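Local coordinates for protein UDP-N-acetylmuramate--L-alanine ligase (Thermotoga maritima, PDB 1J6U) that catalyses the ATP-dependent joining of L-alanine to UDP-N-acetylmuramate, a step of peptidoglycan biosynthesis in cell wall formation, at residues K240-R248 and A257-Y266. Numbering follows the deposited sequence.
Sequences KGTYTLEMR and AMVEKNGKRY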
loop_
_atom_site.group_PDB
_atom_site.type_symbol
_atom_site.label_atom_id
_atom_site.label_comp_id
_atom_site.label_asym_id
_atom_site.label_seq_id
_atom_site.Cartn_x
_atom_site.Cartn_y
_atom_site.Cartn_z
ATOM N N LYS A 240 10.639 18.485 14.099
ATOM C CA LYS A 240 10.519 19.724 13.350
ATOM C C LYS A 240 9.395 19.631 12.336
ATOM O O LYS A 240 9.039 18.537 11.880
ATOM C CB LYS A 240 11.834 20.091 12.652
ATOM C CG LYS A 240 12.357 19.103 11.654
ATOM C CD LYS A 240 13.679 19.596 11.068
ATOM C CE LYS A 240 14.321 18.551 10.150
ATOM N NZ LYS A 240 15.537 19.077 9.447
ATOM N N GLY A 241 8.822 20.792 12.014
ATOM C CA GLY A 241 7.732 20.876 11.058
ATOM C C GLY A 241 6.533 21.639 11.590
ATOM O O GLY A 241 6.494 21.987 12.766
ATOM N N THR A 242 5.552 21.912 10.731
ATOM C CA THR A 242 4.363 22.632 11.176
ATOM C C THR A 242 3.639 21.790 12.248
ATOM O O THR A 242 3.261 22.283 13.301
ATOM C CB THR A 242 3.368 22.864 10.023
ATOM O OG1 THR A 242 4.054 23.368 8.881
ATOM C CG2 THR A 242 2.270 23.854 10.448
ATOM N N TYR A 243 3.408 20.519 11.942
ATOM C CA TYR A 243 2.761 19.639 12.899
ATOM C C TYR A 243 3.871 18.772 13.394
ATOM O O TYR A 243 4.665 18.236 12.614
ATOM C CB TYR A 243 1.671 18.833 12.236
ATOM C CG TYR A 243 0.600 19.757 11.754
ATOM C CD1 TYR A 243 0.682 20.353 10.502
ATOM C CD2 TYR A 243 -0.455 20.099 12.586
ATOM C CE1 TYR A 243 -0.256 21.263 10.113
ATOM C CE2 TYR A 243 -1.396 20.993 12.207
ATOM C CZ TYR A 243 -1.294 21.582 10.973
ATOM O OH TYR A 243 -2.223 22.520 10.601
ATOM N N THR A 244 3.907 18.648 14.712
ATOM C CA THR A 244 4.965 17.944 15.408
ATOM C C THR A 244 4.456 16.969 16.495
ATOM O O THR A 244 3.302 17.054 16.942
ATOM C CB THR A 244 5.908 19.071 15.936
ATOM O OG1 THR A 244 7.061 19.126 15.093
ATOM C CG2 THR A 244 6.267 18.923 17.392
ATOM N N LEU A 245 5.307 16.034 16.894
ATOM C CA LEU A 245 4.947 15.055 17.928
ATOM C C LEU A 245 5.562 15.410 19.256
ATOM O O LEU A 245 6.784 15.492 19.383
ATOM C CB LEU A 245 5.443 13.671 17.554
ATOM C CG LEU A 245 4.737 13.093 16.355
ATOM C CD1 LEU A 245 5.251 11.695 16.112
ATOM C CD2 LEU A 245 3.246 13.065 16.640
ATOM N N GLU A 246 4.734 15.624 20.259
ATOM C CA GLU A 246 5.308 15.948 21.529
ATOM C C GLU A 246 5.523 14.664 22.330
ATOM O O GLU A 246 6.516 14.524 23.023
ATOM C CB GLU A 246 4.405 16.909 22.282
ATOM C CG GLU A 246 4.732 16.945 23.757
ATOM C CD GLU A 246 3.807 17.843 24.525
ATOM O OE1 GLU A 246 2.648 18.003 24.076
ATOM O OE2 GLU A 246 4.233 18.371 25.580
HETATM N N MSE A 247 4.590 13.730 22.229
HETATM C CA MSE A 247 4.667 12.463 22.949
HETATM C C MSE A 247 3.888 11.411 22.216
HETATM O O MSE A 247 2.888 11.699 21.556
HETATM C CB MSE A 247 4.037 12.544 24.316
HETATM C CG MSE A 247 4.608 13.551 25.235
HETATM SE SE MSE A 247 3.271 13.602 26.566
HETATM C CE MSE A 247 2.261 15.113 25.943
ATOM N N ARG A 248 4.341 10.179 22.366
ATOM C CA ARG A 248 3.703 9.054 21.715
ATOM C C ARG A 248 3.740 7.918 22.670
ATOM O O ARG A 248 4.733 7.697 23.338
ATOM C CB ARG A 248 4.444 8.637 20.457
ATOM C CG ARG A 248 3.817 7.430 19.807
ATOM C CD ARG A 248 4.656 6.935 18.649
ATOM N NE ARG A 248 4.098 5.696 18.153
ATOM C CZ ARG A 248 4.682 4.509 18.270
ATOM N NH1 ARG A 248 5.869 4.372 18.862
ATOM N NH2 ARG A 248 4.054 3.452 17.804
ATOM N N ALA A 257 -0.848 9.965 20.490
ATOM C CA ALA A 257 0.211 10.919 20.210
ATOM C C ALA A 257 -0.284 12.348 20.473
ATOM O O ALA A 257 -1.402 12.734 20.084
ATOM C CB ALA A 257 0.710 10.772 18.741
HETATM N N MSE A 258 0.543 13.108 21.180
HETATM C CA MSE A 258 0.254 14.511 21.472
HETATM C C MSE A 258 0.793 15.309 20.285
HETATM O O MSE A 258 1.992 15.302 20.014
HETATM C CB MSE A 258 0.975 14.967 22.749
HETATM C CG MSE A 258 0.047 15.294 23.901
HETATM SE SE MSE A 258 -1.382 16.456 23.292
HETATM C CE MSE A 258 -2.801 15.424 24.120
ATOM N N VAL A 259 -0.076 15.986 19.560
ATOM C CA VAL A 259 0.403 16.721 18.403
ATOM C C VAL A 259 0.473 18.217 18.651
ATOM O O VAL A 259 -0.468 18.796 19.183
ATOM C CB VAL A 259 -0.506 16.444 17.217
ATOM C CG1 VAL A 259 -0.128 17.293 16.059
ATOM C CG2 VAL A 259 -0.398 15.006 16.846
ATOM N N GLU A 260 1.603 18.828 18.285
ATOM C CA GLU A 260 1.787 20.272 18.420
ATOM C C GLU A 260 1.672 20.874 17.057
ATOM O O GLU A 260 2.025 20.237 16.050
ATOM C CB GLU A 260 3.164 20.645 18.954
ATOM C CG GLU A 260 3.388 20.207 20.361
ATOM C CD GLU A 260 4.858 20.229 20.759
ATOM O OE1 GLU A 260 5.718 19.762 19.970
ATOM O OE2 GLU A 260 5.150 20.706 21.877
ATOM N N LYS A 261 1.129 22.089 17.026
ATOM C CA LYS A 261 1.007 22.858 15.791
ATOM C C LYS A 261 1.865 24.115 16.045
ATOM O O LYS A 261 1.698 24.824 17.047
ATOM C CB LYS A 261 -0.446 23.208 15.528
ATOM C CG LYS A 261 -0.705 23.944 14.226
ATOM C CD LYS A 261 -2.163 24.344 14.209
ATOM C CE LYS A 261 -2.477 24.906 12.891
ATOM N NZ LYS A 261 -3.947 25.142 12.744
ATOM N N ASN A 262 2.827 24.336 15.161
ATOM C CA ASN A 262 3.742 25.433 15.301
ATOM C C ASN A 262 4.221 25.558 16.732
ATOM O O ASN A 262 4.317 26.653 17.291
ATOM C CB ASN A 262 3.084 26.716 14.824
ATOM C CG ASN A 262 3.116 26.816 13.336
ATOM O OD1 ASN A 262 4.183 26.712 12.739
ATOM N ND2 ASN A 262 1.956 26.993 12.712
ATOM N N GLY A 263 4.474 24.412 17.340
ATOM C CA GLY A 263 5.015 24.392 18.681
ATOM C C GLY A 263 4.080 24.434 19.847
ATOM O O GLY A 263 4.526 24.510 20.989
ATOM N N LYS A 264 2.787 24.384 19.585
ATOM C CA LYS A 264 1.860 24.424 20.699
ATOM C C LYS A 264 0.993 23.183 20.718
ATOM O O LYS A 264 0.492 22.742 19.681
ATOM C CB LYS A 264 1.008 25.710 20.635
ATOM C CG LYS A 264 1.849 26.981 20.816
ATOM C CD LYS A 264 1.020 28.158 21.333
ATOM C CE LYS A 264 1.912 29.296 21.832
ATOM N NZ LYS A 264 2.717 28.964 23.056
ATOM N N ARG A 265 0.846 22.612 21.905
ATOM C CA ARG A 265 0.043 21.421 22.078
ATOM C C ARG A 265 -1.249 21.769 21.364
ATOM O O ARG A 265 -1.888 22.776 21.660
ATOM C CB ARG A 265 -0.186 21.169 23.556
ATOM C CG ARG A 265 -0.749 19.829 23.870
ATOM C CD ARG A 265 0.242 18.995 24.670
ATOM N NE ARG A 265 0.492 19.537 25.997
ATOM C CZ ARG A 265 1.258 18.944 26.903
ATOM N NH1 ARG A 265 1.835 17.793 26.619
ATOM N NH2 ARG A 265 1.467 19.509 28.084
ATOM N N TYR A 266 -1.633 20.915 20.428
ATOM C CA TYR A 266 -2.791 21.176 19.603
ATOM C C TYR A 266 -3.875 20.121 19.680
ATOM O O TYR A 266 -5.058 20.434 19.647
ATOM C CB TYR A 266 -2.317 21.325 18.154
ATOM C CG TYR A 266 -3.405 21.737 17.231
ATOM C CD1 TYR A 266 -3.580 21.101 16.004
ATOM C CD2 TYR A 266 -4.244 22.808 17.555
ATOM C CE1 TYR A 266 -4.552 21.520 15.103
ATOM C CE2 TYR A 266 -5.233 23.239 16.662
ATOM C CZ TYR A 266 -5.378 22.592 15.440
ATOM O OH TYR A 266 -6.353 23.008 14.580
HETATM O O HOH W 1 5.072 21.973 16.028
#
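Thr242 O is gripped from two sources: Asn262 N donates to it in the carbonyl plane at 2.8 Å, and a water that also accepts from Gly263 N adds a longer bond. Lys261 CA brings a CA-H...O contact to the same oxygen. Thr244 and Glu260 exchange both backbone hydrogen bonds, and Glu246 N reaches Met258 O at 2.8 Å where the chain turns a corner at Glu246. Tyr243 and Lys261 run side by side on one face. Lys261, its CG trans to the main-chain nitrogen (chi1 -177°) and the rest extended, passes alongside the phenol, CG 3.6 Å from Tyr243 CE2 and CE 3.3 Å from Tyr243 OH, while its CD lies over the centre of the Tyr266 ring. Tyr243 OH and Tyr266 OH hydrogen-bond to Asp290, and Lys261 NZ makes a salt bridge to it. Replacing Tyr243 by an alanine is likely to open a gap beside the lysine chain and cost Asp290 its hydrogen bond with the phenol. Leu245 CD2 meets Ala257 CB (4.0 Å) and Val259 CG2 on this face, which packs on helix 276-291. The pairing forms one half of a three-stranded antiparallel meander in the Mur ligase middle domain, its second hairpin closed by a type I' turn, Lys261 to Lys264.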